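Local atomic coordinates of CpuTA1 (PDB entry 5K3W), a protein that belongs to the class IV aminotransferase family and binds pyridoxal-5'-phosphate, assembling as a pair of identical subunits. Residues V33-D36 / P40-R43; I44-I49 / S131-V136; P277-D282 / Y286-A291; N212-V215 / V220-T223; Q67-H72 / E95-G100. One frame throughout, in Å; residues are numbered along the deposited sequence.

Interaction 1: residues V33-D36 / P40-R43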
# COMPACT_ATOMS: atom_id res chain seq x y z
N VAL A 33 26.40 1.19 1.46
CA VAL A 33 27.33 0.18 1.95
C VAL A 33 26.65 -1.18 1.86
O VAL A 33 25.43 -1.30 1.99
CB VAL A 33 27.79 0.45 3.40
CG1 VAL A 33 28.40 1.84 3.52
CG2 VAL A 33 26.59 0.33 4.34
N LEU A 34 27.45 -2.22 1.63
CA LEU A 34 26.92 -3.57 1.60
C LEU A 34 26.35 -3.96 2.96
O LEU A 34 26.84 -3.52 4.01
CB LEU A 34 27.99 -4.56 1.18
CG LEU A 34 28.45 -4.46 -0.27
CD1 LEU A 34 29.76 -5.22 -0.44
CD2 LEU A 34 27.39 -5.02 -1.21
N ALA A 35 25.31 -4.80 2.94
CA ALA A 35 24.71 -5.37 4.13
C ALA A 35 24.26 -6.81 3.83
O ALA A 35 24.17 -7.22 2.68
CB ALA A 35 23.54 -4.52 4.64
N ASP A 36 23.97 -7.56 4.89
CA ASP A 36 23.61 -8.97 4.75
C ASP A 36 22.13 -9.11 4.39
O ASP A 36 21.24 -8.90 5.22
CB ASP A 36 23.95 -9.71 6.05
CG ASP A 36 23.47 -11.17 6.06
OD1 ASP A 36 22.95 -11.65 5.01
OD2 ASP A 36 23.63 -11.84 7.12
N PRO A 40 17.73 -9.43 9.22
CA PRO A 40 16.74 -8.34 9.26
C PRO A 40 17.40 -6.99 9.02
O PRO A 40 18.49 -6.71 9.52
CB PRO A 40 16.16 -8.44 10.68
CG PRO A 40 17.18 -9.25 11.45
CD PRO A 40 17.76 -10.21 10.47
N GLN A 41 16.71 -6.14 8.28
CA GLN A 41 17.28 -4.86 7.90
C GLN A 41 16.37 -3.67 8.11
O GLN A 41 16.87 -2.54 8.07
CB GLN A 41 17.71 -4.90 6.42
CG GLN A 41 18.82 -5.89 6.14
CD GLN A 41 20.16 -5.47 6.74
OE1 GLN A 41 20.37 -4.31 7.09
NE2 GLN A 41 21.07 -6.42 6.86
N VAL A 42 15.07 -3.86 8.31
CA VAL A 42 14.12 -2.76 8.41
C VAL A 42 13.62 -2.66 9.84
O VAL A 42 13.32 -3.67 10.48
CB VAL A 42 12.95 -2.94 7.43
CG1 VAL A 42 12.03 -1.72 7.48
CG2 VAL A 42 13.49 -3.14 6.02
N ARG A 43 13.57 -1.43 10.36
CA ARG A 43 12.97 -1.24 11.67
C ARG A 43 11.47 -1.45 11.59
O ARG A 43 10.83 -1.17 10.57
CB ARG A 43 13.26 0.17 12.20
CG ARG A 43 14.72 0.45 12.42
CD ARG A 43 15.18 -0.08 13.75
NE ARG A 43 14.47 0.58 14.84
CZ ARG A 43 14.71 1.82 15.25
NH1 ARG A 43 15.64 2.55 14.66
NH2 ARG A 43 14.00 2.33 16.25
O HOH W 1 24.06 -6.13 7.73

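Interaction 2: residues I44-I49 / S131-V136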
# COMPACT_ATOMS: atom_id res chain seq x y z
N ILE A 44 10.90 -1.96 12.69
CA ILE A 44 9.49 -2.29 12.72
C ILE A 44 8.63 -1.04 12.60
O ILE A 44 7.48 -1.13 12.18
CB ILE A 44 9.15 -3.08 14.01
CG1 ILE A 44 7.79 -3.78 13.88
CG2 ILE A 44 9.15 -2.15 15.22
CD1 ILE A 44 7.63 -4.68 12.63
N THR A 45 9.16 0.14 12.94
CA THR A 45 8.41 1.38 12.76
C THR A 45 8.81 2.14 11.50
O THR A 45 8.50 3.33 11.37
CB THR A 45 8.53 2.28 14.00
OG1 THR A 45 9.90 2.50 14.30
CG2 THR A 45 7.86 1.65 15.20
N ASP A 46 9.48 1.50 10.55
CA ASP A 46 9.71 2.14 9.26
C ASP A 46 8.38 2.30 8.55
O ASP A 46 7.60 1.35 8.44
CB ASP A 46 10.67 1.31 8.41
CG ASP A 46 11.34 2.14 7.31
OD1 ASP A 46 10.65 2.56 6.36
OD2 ASP A 46 12.57 2.36 7.39
N LEU A 47 8.08 3.52 8.11
CA LEU A 47 6.79 3.75 7.47
C LEU A 47 6.64 2.93 6.20
O LEU A 47 5.51 2.80 5.69
CB LEU A 47 6.60 5.24 7.17
CG LEU A 47 6.55 6.21 8.35
CD1 LEU A 47 6.69 7.65 7.85
CD2 LEU A 47 5.24 6.06 9.12
N GLY A 48 7.74 2.39 5.67
CA GLY A 48 7.65 1.49 4.53
C GLY A 48 6.84 0.24 4.83
O GLY A 48 6.13 -0.27 3.95
N ILE A 49 6.91 -0.27 6.05
CA ILE A 49 6.14 -1.46 6.41
C ILE A 49 4.90 -1.11 7.23
O ILE A 49 3.85 -1.73 7.05
CB ILE A 49 7.00 -2.52 7.12
CG1 ILE A 49 6.10 -3.66 7.59
CG2 ILE A 49 7.79 -1.91 8.27
CD1 ILE A 49 6.73 -5.02 7.57
N SER A 131 14.42 6.17 4.19
CA SER A 131 15.22 4.96 4.10
C SER A 131 15.33 4.52 2.64
O SER A 131 14.47 4.83 1.81
CB SER A 131 14.60 3.82 4.92
OG SER A 131 14.59 4.12 6.31
N GLY A 132 16.40 3.79 2.36
CA GLY A 132 16.66 3.31 1.01
C GLY A 132 17.45 2.02 1.01
O GLY A 132 18.31 1.79 1.87
N TRP A 133 17.16 1.16 0.04
CA TRP A 133 17.83 -0.12 -0.12
C TRP A 133 17.87 -0.48 -1.60
O TRP A 133 17.01 -0.10 -2.39
CB TRP A 133 17.11 -1.24 0.64
CG TRP A 133 17.12 -1.09 2.11
CD1 TRP A 133 18.11 -1.48 2.96
CD2 TRP A 133 16.08 -0.55 2.92
NE1 TRP A 133 17.76 -1.20 4.26
CE2 TRP A 133 16.51 -0.63 4.27
CE3 TRP A 133 14.82 -0.00 2.65
CZ2 TRP A 133 15.73 -0.19 5.35
CZ3 TRP A 133 14.04 0.45 3.73
CH2 TRP A 133 14.51 0.35 5.06
N VAL A 134 18.88 -1.27 -1.95
CA VAL A 134 18.96 -1.93 -3.25
C VAL A 134 19.34 -3.37 -2.98
O VAL A 134 20.28 -3.63 -2.23
CB VAL A 134 20.01 -1.28 -4.18
CG1 VAL A 134 20.05 -2.01 -5.54
CG2 VAL A 134 19.75 0.19 -4.37
N PHE A 135 18.63 -4.31 -3.60
CA PHE A 135 19.15 -5.67 -3.61
C PHE A 135 19.12 -6.25 -5.02
O PHE A 135 18.30 -5.88 -5.86
CB PHE A 135 18.43 -6.59 -2.61
CG PHE A 135 16.96 -6.79 -2.87
CD1 PHE A 135 16.52 -7.83 -3.67
CD2 PHE A 135 16.02 -5.98 -2.25
CE1 PHE A 135 15.16 -8.05 -3.87
CE2 PHE A 135 14.67 -6.18 -2.46
CZ PHE A 135 14.24 -7.21 -3.27
N VAL A 136 20.07 -7.15 -5.27
CA VAL A 136 20.23 -7.83 -6.55
C VAL A 136 20.09 -9.33 -6.30
O VAL A 136 20.58 -9.85 -5.30
CB VAL A 136 21.60 -7.50 -7.18
CG1 VAL A 136 21.80 -8.30 -8.45
CG2 VAL A 136 21.73 -5.99 -7.43

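Interaction 3: residues P277-D282 / Y286-A291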
# COMPACT_ATOMS: atom_id res chain seq x y z
N PRO A 277 2.60 -12.84 -23.99
CA PRO A 277 1.44 -12.77 -24.89
C PRO A 277 0.20 -13.39 -24.25
O PRO A 277 0.26 -14.38 -23.53
CB PRO A 277 1.90 -13.57 -26.11
CG PRO A 277 2.85 -14.59 -25.56
CD PRO A 277 3.51 -13.95 -24.34
N ILE A 278 -0.95 -12.79 -24.55
CA ILE A 278 -2.21 -13.17 -23.92
C ILE A 278 -2.94 -14.17 -24.82
O ILE A 278 -3.28 -13.86 -25.97
CB ILE A 278 -3.09 -11.94 -23.65
CG1 ILE A 278 -2.40 -11.00 -22.64
CG2 ILE A 278 -4.46 -12.39 -23.14
CD1 ILE A 278 -3.14 -9.71 -22.34
N THR A 279 -3.18 -15.36 -24.29
CA THR A 279 -3.91 -16.40 -25.01
C THR A 279 -5.42 -16.30 -24.81
O THR A 279 -6.19 -16.71 -25.68
CB THR A 279 -3.46 -17.79 -24.57
OG1 THR A 279 -3.69 -17.94 -23.16
CG2 THR A 279 -2.00 -18.00 -24.84
N ALA A 280 -5.85 -15.78 -23.66
CA ALA A 280 -7.27 -15.63 -23.39
C ALA A 280 -7.48 -14.41 -22.50
O ALA A 280 -6.69 -14.15 -21.59
CB ALA A 280 -7.85 -16.90 -22.74
N LEU A 281 -8.53 -13.67 -22.78
CA LEU A 281 -8.92 -12.54 -21.95
C LEU A 281 -10.38 -12.77 -21.57
O LEU A 281 -11.26 -12.76 -22.43
CB LEU A 281 -8.74 -11.21 -22.69
CG LEU A 281 -9.08 -9.98 -21.85
CD1 LEU A 281 -8.13 -9.90 -20.66
CD2 LEU A 281 -9.06 -8.67 -22.68
N ASP A 282 -10.62 -13.00 -20.28
CA ASP A 282 -11.96 -13.33 -19.81
C ASP A 282 -12.54 -14.50 -20.60
O ASP A 282 -13.71 -14.50 -21.00
CB ASP A 282 -12.87 -12.11 -19.87
CG ASP A 282 -12.45 -11.03 -18.91
OD1 ASP A 282 -11.93 -11.35 -17.81
OD2 ASP A 282 -12.65 -9.84 -19.25
N TYR A 286 -7.55 -15.55 -27.83
CA TYR A 286 -6.80 -14.64 -28.67
C TYR A 286 -5.63 -15.39 -29.28
O TYR A 286 -4.97 -16.19 -28.59
CB TYR A 286 -6.30 -13.44 -27.86
CG TYR A 286 -7.43 -12.50 -27.48
CD1 TYR A 286 -8.28 -12.80 -26.43
CD2 TYR A 286 -7.66 -11.33 -28.20
CE1 TYR A 286 -9.32 -11.96 -26.09
CE2 TYR A 286 -8.69 -10.49 -27.86
CZ TYR A 286 -9.52 -10.81 -26.81
OH TYR A 286 -10.56 -9.98 -26.47
N PRO A 287 -5.34 -15.18 -30.56
CA PRO A 287 -4.20 -15.86 -31.18
C PRO A 287 -2.89 -15.27 -30.70
O PRO A 287 -2.78 -14.08 -30.41
CB PRO A 287 -4.42 -15.62 -32.68
CG PRO A 287 -5.18 -14.33 -32.74
CD PRO A 287 -5.99 -14.22 -31.48
N VAL A 288 -1.88 -16.12 -30.58
CA VAL A 288 -0.53 -15.70 -30.22
C VAL A 288 0.42 -16.07 -31.36
O VAL A 288 0.57 -17.25 -31.68
CB VAL A 288 -0.05 -16.32 -28.91
CG1 VAL A 288 1.45 -16.11 -28.76
CG2 VAL A 288 -0.83 -15.72 -27.73
N ASP A 289 1.05 -15.06 -31.95
CA ASP A 289 2.04 -15.26 -33.00
C ASP A 289 3.35 -15.63 -32.31
O ASP A 289 4.10 -14.76 -31.86
CB ASP A 289 2.18 -13.99 -33.84
CG ASP A 289 3.09 -14.17 -35.02
OD1 ASP A 289 4.04 -14.99 -34.95
OD2 ASP A 289 2.86 -13.47 -36.03
N ALA A 290 3.64 -16.93 -32.24
CA ALA A 290 4.78 -17.37 -31.44
C ALA A 290 6.10 -16.79 -31.95
O ALA A 290 6.99 -16.48 -31.14
CB ALA A 290 4.85 -18.89 -31.40
N ALA A 291 6.24 -16.62 -33.26
CA ALA A 291 7.50 -16.10 -33.80
C ALA A 291 7.65 -14.62 -33.52
O ALA A 291 8.71 -14.17 -33.06
CB ALA A 291 7.59 -16.37 -35.31
O HOH W 2 -2.78 -12.26 -28.08
O HOH W 3 -12.27 -10.56 -23.96

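Interaction 4: residues N212-V215 / V220-T223. With PLP (pyridoxal-5'-phosphate), chain C.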
# COMPACT_ATOMS: atom_id res chain seq x y z
N ASN A 212 2.22 -3.20 -18.17
CA ASN A 212 1.44 -2.41 -19.11
C ASN A 212 0.91 -3.29 -20.23
O ASN A 212 1.43 -4.38 -20.49
CB ASN A 212 2.27 -1.26 -19.69
CG ASN A 212 2.64 -0.25 -18.63
OD1 ASN A 212 3.74 -0.29 -18.09
ND2 ASN A 212 1.71 0.65 -18.31
N VAL A 213 -0.14 -2.79 -20.88
CA VAL A 213 -0.92 -3.53 -21.87
C VAL A 213 -0.55 -3.03 -23.25
O VAL A 213 -0.58 -1.82 -23.51
CB VAL A 213 -2.42 -3.35 -21.62
CG1 VAL A 213 -3.22 -4.25 -22.53
CG2 VAL A 213 -2.73 -3.64 -20.18
N ILE A 214 -0.24 -3.96 -24.16
CA ILE A 214 0.04 -3.66 -25.56
C ILE A 214 -1.06 -4.26 -26.42
O ILE A 214 -1.39 -5.45 -26.29
CB ILE A 214 1.42 -4.19 -26.00
CG1 ILE A 214 2.52 -3.67 -25.07
CG2 ILE A 214 1.71 -3.75 -27.43
CD1 ILE A 214 2.64 -2.19 -25.10
N VAL A 215 -1.62 -3.45 -27.31
CA VAL A 215 -2.76 -3.84 -28.13
C VAL A 215 -2.36 -3.75 -29.60
O VAL A 215 -1.91 -2.69 -30.07
CB VAL A 215 -3.99 -2.96 -27.86
CG1 VAL A 215 -5.09 -3.30 -28.85
CG2 VAL A 215 -4.48 -3.16 -26.44
N VAL A 220 -1.94 -1.51 -36.24
CA VAL A 220 -1.47 -0.46 -35.34
C VAL A 220 -1.23 -1.04 -33.95
O VAL A 220 -2.02 -1.86 -33.45
CB VAL A 220 -2.46 0.71 -35.27
CG1 VAL A 220 -1.93 1.78 -34.35
CG2 VAL A 220 -2.69 1.28 -36.65
N VAL A 221 -0.12 -0.64 -33.34
CA VAL A 221 0.25 -1.09 -32.00
C VAL A 221 -0.02 0.07 -31.05
O VAL A 221 0.55 1.15 -31.22
CB VAL A 221 1.71 -1.55 -31.94
CG1 VAL A 221 2.15 -1.80 -30.51
CG2 VAL A 221 1.89 -2.80 -32.79
N ARG A 222 -0.92 -0.16 -30.09
CA ARG A 222 -1.40 0.87 -29.17
C ARG A 222 -1.17 0.45 -27.72
O ARG A 222 -0.99 -0.73 -27.41
CB ARG A 222 -2.90 1.13 -29.35
CG ARG A 222 -3.37 1.32 -30.76
CD ARG A 222 -4.86 1.51 -30.75
NE ARG A 222 -5.31 2.46 -31.76
CZ ARG A 222 -5.90 2.11 -32.89
NH1 ARG A 222 -6.11 0.82 -33.17
NH2 ARG A 222 -6.27 3.04 -33.75
N THR A 223 -1.21 1.44 -26.83
CA THR A 223 -1.05 1.26 -25.40
C THR A 223 -1.86 2.36 -24.73
O THR A 223 -1.92 3.47 -25.27
CB THR A 223 0.43 1.33 -24.95
OG1 THR A 223 0.59 0.62 -23.72
CG2 THR A 223 0.87 2.78 -24.72
N1 PLP C . 2.25 -1.10 -14.10
C2 PLP C . 2.60 -1.26 -12.79
C2A PLP C . 1.59 -1.03 -11.69
C3 PLP C . 3.89 -1.63 -12.47
O3 PLP C . 4.21 -1.78 -11.12
C4 PLP C . 4.82 -1.83 -13.47
C4A PLP C . 6.23 -2.26 -13.20
C5 PLP C . 4.47 -1.67 -14.78
C6 PLP C . 3.18 -1.29 -15.09
C5A PLP C . 5.51 -1.92 -15.87
O4P PLP C . 6.65 -1.09 -15.74
P PLP C . 8.07 -1.60 -16.26
O1P PLP C . 7.98 -2.08 -17.69
O2P PLP C . 8.62 -2.70 -15.38
O3P PLP C . 9.04 -0.44 -16.24

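Interaction 5: residues Q67-H72 / E95-G100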
# COMPACT_ATOMS: atom_id res chain seq x y z
N GLN A 67 18.83 -2.87 -17.43
CA GLN A 67 18.14 -2.35 -18.61
C GLN A 67 17.41 -1.05 -18.30
O GLN A 67 16.72 -0.93 -17.28
CB GLN A 67 17.14 -3.37 -19.14
CG GLN A 67 17.74 -4.65 -19.65
CD GLN A 67 16.69 -5.52 -20.31
OE1 GLN A 67 15.56 -5.63 -19.82
NE2 GLN A 67 17.04 -6.13 -21.43
N ALA A 68 17.54 -0.08 -19.20
CA ALA A 68 16.78 1.16 -19.12
C ALA A 68 17.03 1.87 -17.79
O ALA A 68 16.13 2.49 -17.22
CB ALA A 68 15.29 0.91 -19.33
N LEU A 69 18.27 1.81 -17.31
CA LEU A 69 18.57 2.25 -15.95
C LEU A 69 18.15 3.70 -15.73
O LEU A 69 17.59 4.04 -14.68
CB LEU A 69 20.06 2.06 -15.62
CG LEU A 69 20.46 2.44 -14.19
CD1 LEU A 69 19.65 1.65 -13.16
CD2 LEU A 69 21.95 2.27 -13.92
N GLU A 70 18.42 4.57 -16.70
CA GLU A 70 18.13 6.00 -16.50
C GLU A 70 16.63 6.26 -16.49
O GLU A 70 16.15 7.06 -15.68
CB GLU A 70 18.83 6.84 -17.58
CG GLU A 70 18.70 8.35 -17.41
CD GLU A 70 19.51 8.91 -16.23
OE1 GLU A 70 20.43 8.24 -15.72
OE2 GLU A 70 19.24 10.04 -15.80
N LEU A 71 15.87 5.61 -17.38
CA LEU A 71 14.41 5.67 -17.32
C LEU A 71 13.89 5.23 -15.95
O LEU A 71 13.06 5.91 -15.34
CB LEU A 71 13.80 4.79 -18.40
CG LEU A 71 13.49 5.34 -19.78
CD1 LEU A 71 12.59 4.32 -20.46
CD2 LEU A 71 12.80 6.70 -19.66
N HIS A 72 14.36 4.07 -15.46
CA HIS A 72 13.91 3.60 -14.15
C HIS A 72 14.22 4.65 -13.08
O HIS A 72 13.37 4.94 -12.23
CB HIS A 72 14.56 2.26 -13.79
CG HIS A 72 13.93 1.07 -14.46
ND1 HIS A 72 12.71 0.55 -14.06
CD2 HIS A 72 14.36 0.28 -15.47
CE1 HIS A 72 12.41 -0.49 -14.82
NE2 HIS A 72 13.39 -0.68 -15.68
N GLU A 95 24.95 4.54 -8.76
CA GLU A 95 26.15 3.89 -8.26
C GLU A 95 25.79 2.67 -7.42
O GLU A 95 26.45 1.63 -7.52
CB GLU A 95 26.98 4.89 -7.45
CG GLU A 95 27.84 5.82 -8.33
CD GLU A 95 29.12 5.14 -8.83
OE1 GLU A 95 29.93 4.73 -7.97
OE2 GLU A 95 29.32 5.00 -10.06
N ALA A 96 24.73 2.78 -6.61
CA ALA A 96 24.33 1.67 -5.75
C ALA A 96 23.93 0.45 -6.57
O ALA A 96 24.30 -0.68 -6.24
CB ALA A 96 23.19 2.08 -4.82
N VAL A 97 23.17 0.66 -7.65
CA VAL A 97 22.72 -0.48 -8.45
C VAL A 97 23.89 -1.16 -9.14
O VAL A 97 23.98 -2.40 -9.18
CB VAL A 97 21.65 -0.02 -9.47
CG1 VAL A 97 21.39 -1.10 -10.49
CG2 VAL A 97 20.36 0.40 -8.75
N LEU A 98 24.82 -0.37 -9.70
CA LEU A 98 25.96 -0.95 -10.41
C LEU A 98 26.90 -1.67 -9.45
O LEU A 98 27.41 -2.75 -9.78
CB LEU A 98 26.69 0.14 -11.18
CG LEU A 98 25.84 0.75 -12.29
CD1 LEU A 98 26.59 1.82 -13.06
CD2 LEU A 98 25.37 -0.35 -13.22
N ALA A 99 27.15 -1.10 -8.28
CA ALA A 99 27.95 -1.80 -7.27
C ALA A 99 27.28 -3.11 -6.86
O ALA A 99 27.96 -4.14 -6.67
CB ALA A 99 28.16 -0.90 -6.06
N GLY A 100 25.95 -3.10 -6.74
CA GLY A 100 25.24 -4.31 -6.39
C GLY A 100 25.36 -5.37 -7.47
O GLY A 100 25.60 -6.54 -7.18

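Interaction 1: residues V33-D36 / P40-R43
Ala35 is the first residue of 33-36 to meet the other segment, and it meets the side chain of Gln41. Its CB points toward 40-43 and lies 3.8 Å from Gln41 NE2, with Gln41 OE1 at 4.0 Å. Asp36 follows, and here the contact turns polar and uses backbone atoms. Gln41 NE2 donates to Asp36 O over 3.0 Å, with an N-H...O angle of 147°. The donor sits above the carbonyl plane, 41° out of it, and does not lie on a lone pair. A water adds a second link, accepting from Asp36 N at 3.2 Å and from Gln41 NE2 at 3.1 Å. Gln41 NE2 thus reaches Asp36 O directly and Asp36 N through the water. Strand 32-35 is, within this chain, an outermost strand of the six-stranded antiparallel sheet, paired with strand 5-9, and the amide of Gln41 bridges back over the turn that leaves it. Gln41 gets there by a bend in its chain at CB-CG (chi2 -69°). The carboxylate of Asp36 looks elsewhere: its OD1 accepts from Gly38 N within the turn. Backbone atoms of Gln41 and Val42 hydrogen-bond to the second subunit, and Arg43 NE donates to Phe37 O of that subunit.

Interaction 2: residues I44-I49 / S131-V136
Asp46 projects its carboxylate toward the start of strand 131-138, where Ser131 and Trp133 meet the same oxygen, OD2. Ser131 OG donates over 2.9 Å to the syn lone pair of Asp46 OD2, on the side of OD1. Trp133 comes edge-on: its CH2 is 3.6 Å from Asp46 OD2, which lies near the plane of the indole. The rim of the ring, not its face, meets the acid, so a weakly positive aromatic C-H probably faces the charge. The second oxygen is turned back to its own segment. Gly48 N donates to Asp46 OD1 over 3.0 Å, nearly straight at 160°, and takes the anti lone pair. Thr121 OG1 is also hydrogen-bonded to OD1. The buried carboxylate is gripped at both oxygens, which fixes its rotation. Its reach across comes from CG standing opposite the backbone N (chi1 -159°). Beyond the acid, Trp133 also packs on Val42 of its own chain and on Ile44 of the second subunit, so it takes part in the dimer interface. The arrangement is an N-cap: Asp46 caps helix 47-50 with OD1 and ties that helix start to the six-stranded sheet with OD2.

Interaction 3: residues P277-D282 / Y286-A291
Tyr286 N donates to Thr279 O over 2.8 Å at 164°, from above the carbonyl plane, where the two backbones come closest, with CA atoms 5.0 Å apart. The chain turns a corner at Thr279; Tyr286 packs along the residues after the corner and Val288 along those before it. On the Tyr286 ring, CE1 touches Leu281 CB at 3.5 Å, approached obliquely, while Thr279 O and Ala280 CA sit at the ring edge near its plane. A chi1 of -71° sets CG beside the Tyr286 backbone N, and the ring runs along residues 280 and 281. A water in the plane of the ring donates to Tyr286 OH at 3.1 Å and to Leu281 O at 2.9 Å. The hydroxyl is also hydrogen-bonded to Arg261 O, so the far end of this buried ring is held. On the other side of the corner Val288 crosses Pro277 at about a right angle, its CG1 3.7 Å from Pro277 CB. Its second methyl, CG2, rests 3.5 Å from Ile278 O and also touches Thr279 CG2. The bond from Tyr286 extends the pairing of strands 280-281 and 284-285, a tight beta hairpin that leads into helix 290-307.

Interaction 4: residues N212-V215 / V220-T223
A beta hairpin joins strands 212-217 and 220-224, and Val215 with Arg222 forms its antiparallel hydrogen-bonded pair here. Arg222 N donates to Val215 O over 2.7 Å, in the carbonyl plane and almost straight at 172°. Val215 N donates to Arg222 O over 2.8 Å. The strand segments run 159° to each other, their axes 4.7 Å apart at the closest. A side chain supplies a further link: Thr223 OG1 donates to Val213 O at 2.7 Å, tilted from the carbonyl plane. Thr223 OG1 lies opposite its own backbone N (chi1 -156°), which turns the hydroxyl to the neighbouring strand. Ile214 touches Val221 and Thr223 with two different branches. Its CG2 meets Val221 CG1 at 3.7 Å, and its CD1 lies 3.7 Å from Thr223 OG1. Gln236 of helix 234-245 touches both Ile214 and Thr223. Arg222 leads its end away from the strand pair, with Val220 CG1 over one face of its guanidinium.

At the start of the hairpin Asn212 reaches pyridoxal-5'-phosphate. Its OD1 is 3.2 Å from C6 of the cofactor, while ND2 donates to Leu231 O. That bond should fix which end of the amide faces the cofactor. The buried Thr223 hydroxyl gives its proton to Val213 O, so this polar group is satisfied within the hairpin.

Interaction 5: residues Q67-H72 / E95-G100
Flat groups stay outside the contact of Leu69 with Val97 and Leu98. The nearby imidazole of His72 has Gln67 O at its edge, in plane, 3.2 Å from His72 CD2. His72 ND1 is hydrogen-bonded to Glu57 OE1, so the ring is held from strand 54-62, and it touches pyridoxal-5'-phosphate. Across the contact everything is apolar. Leu69 sends its two methyls to different partners: CD1 lies 4.2 Å from Val97 CG1, and CD2 lies 4.4 Å from Leu98 CD2. Its CG stands opposite the backbone N (chi1 -177°), which extends the fork toward the other helix. The first side-chain bond of Val97 points toward 67-72, and its CG1 makes the touch; Leu98 sets out to the side, and only its end comes near. No hydrogen bond crosses, and CA of Leu69 and CA of Val97 stay 9.0 Å from each other. With just these two methyl contacts and 102 Å² buried, the touch is light. Glu70 adds a charged tie beside it, forming a salt bridge with Arg94. Ala68 is the N-cap residue of helix 69-82, and its O accepts from His72 N at 3.0 Å. Leu69 also packs on Ile59, and Val97 on Val134. This is helix-to-helix packing on the six-stranded sheet, with helix 69-82 bringing His72 to the cofactor pocket.

In the fold
From the N terminus, interaction 1 closes a short turn after strand 32-35. Interaction 2 opens next and closes a long loop, from the start of helix 47-50 to strand 131-138. The two touch through Val42 and Trp133, and both reach the second subunit. Interaction 5 lies within that long loop and joins helices 69-82 and 90-108; Val97 and Gly100 pack against Val134 and Val136 of interaction 2. Interactions 4 and 3 follow in series, with no crossing, on the opposite side of the chain's centre from 1 and 2. Both reach the five-stranded mixed sheet, and the centres of the two contacts are about 13 Å apart. Asn212 of interaction 4 and His72 of interaction 5 both belong to the pyridoxal-5'-phosphate pocket.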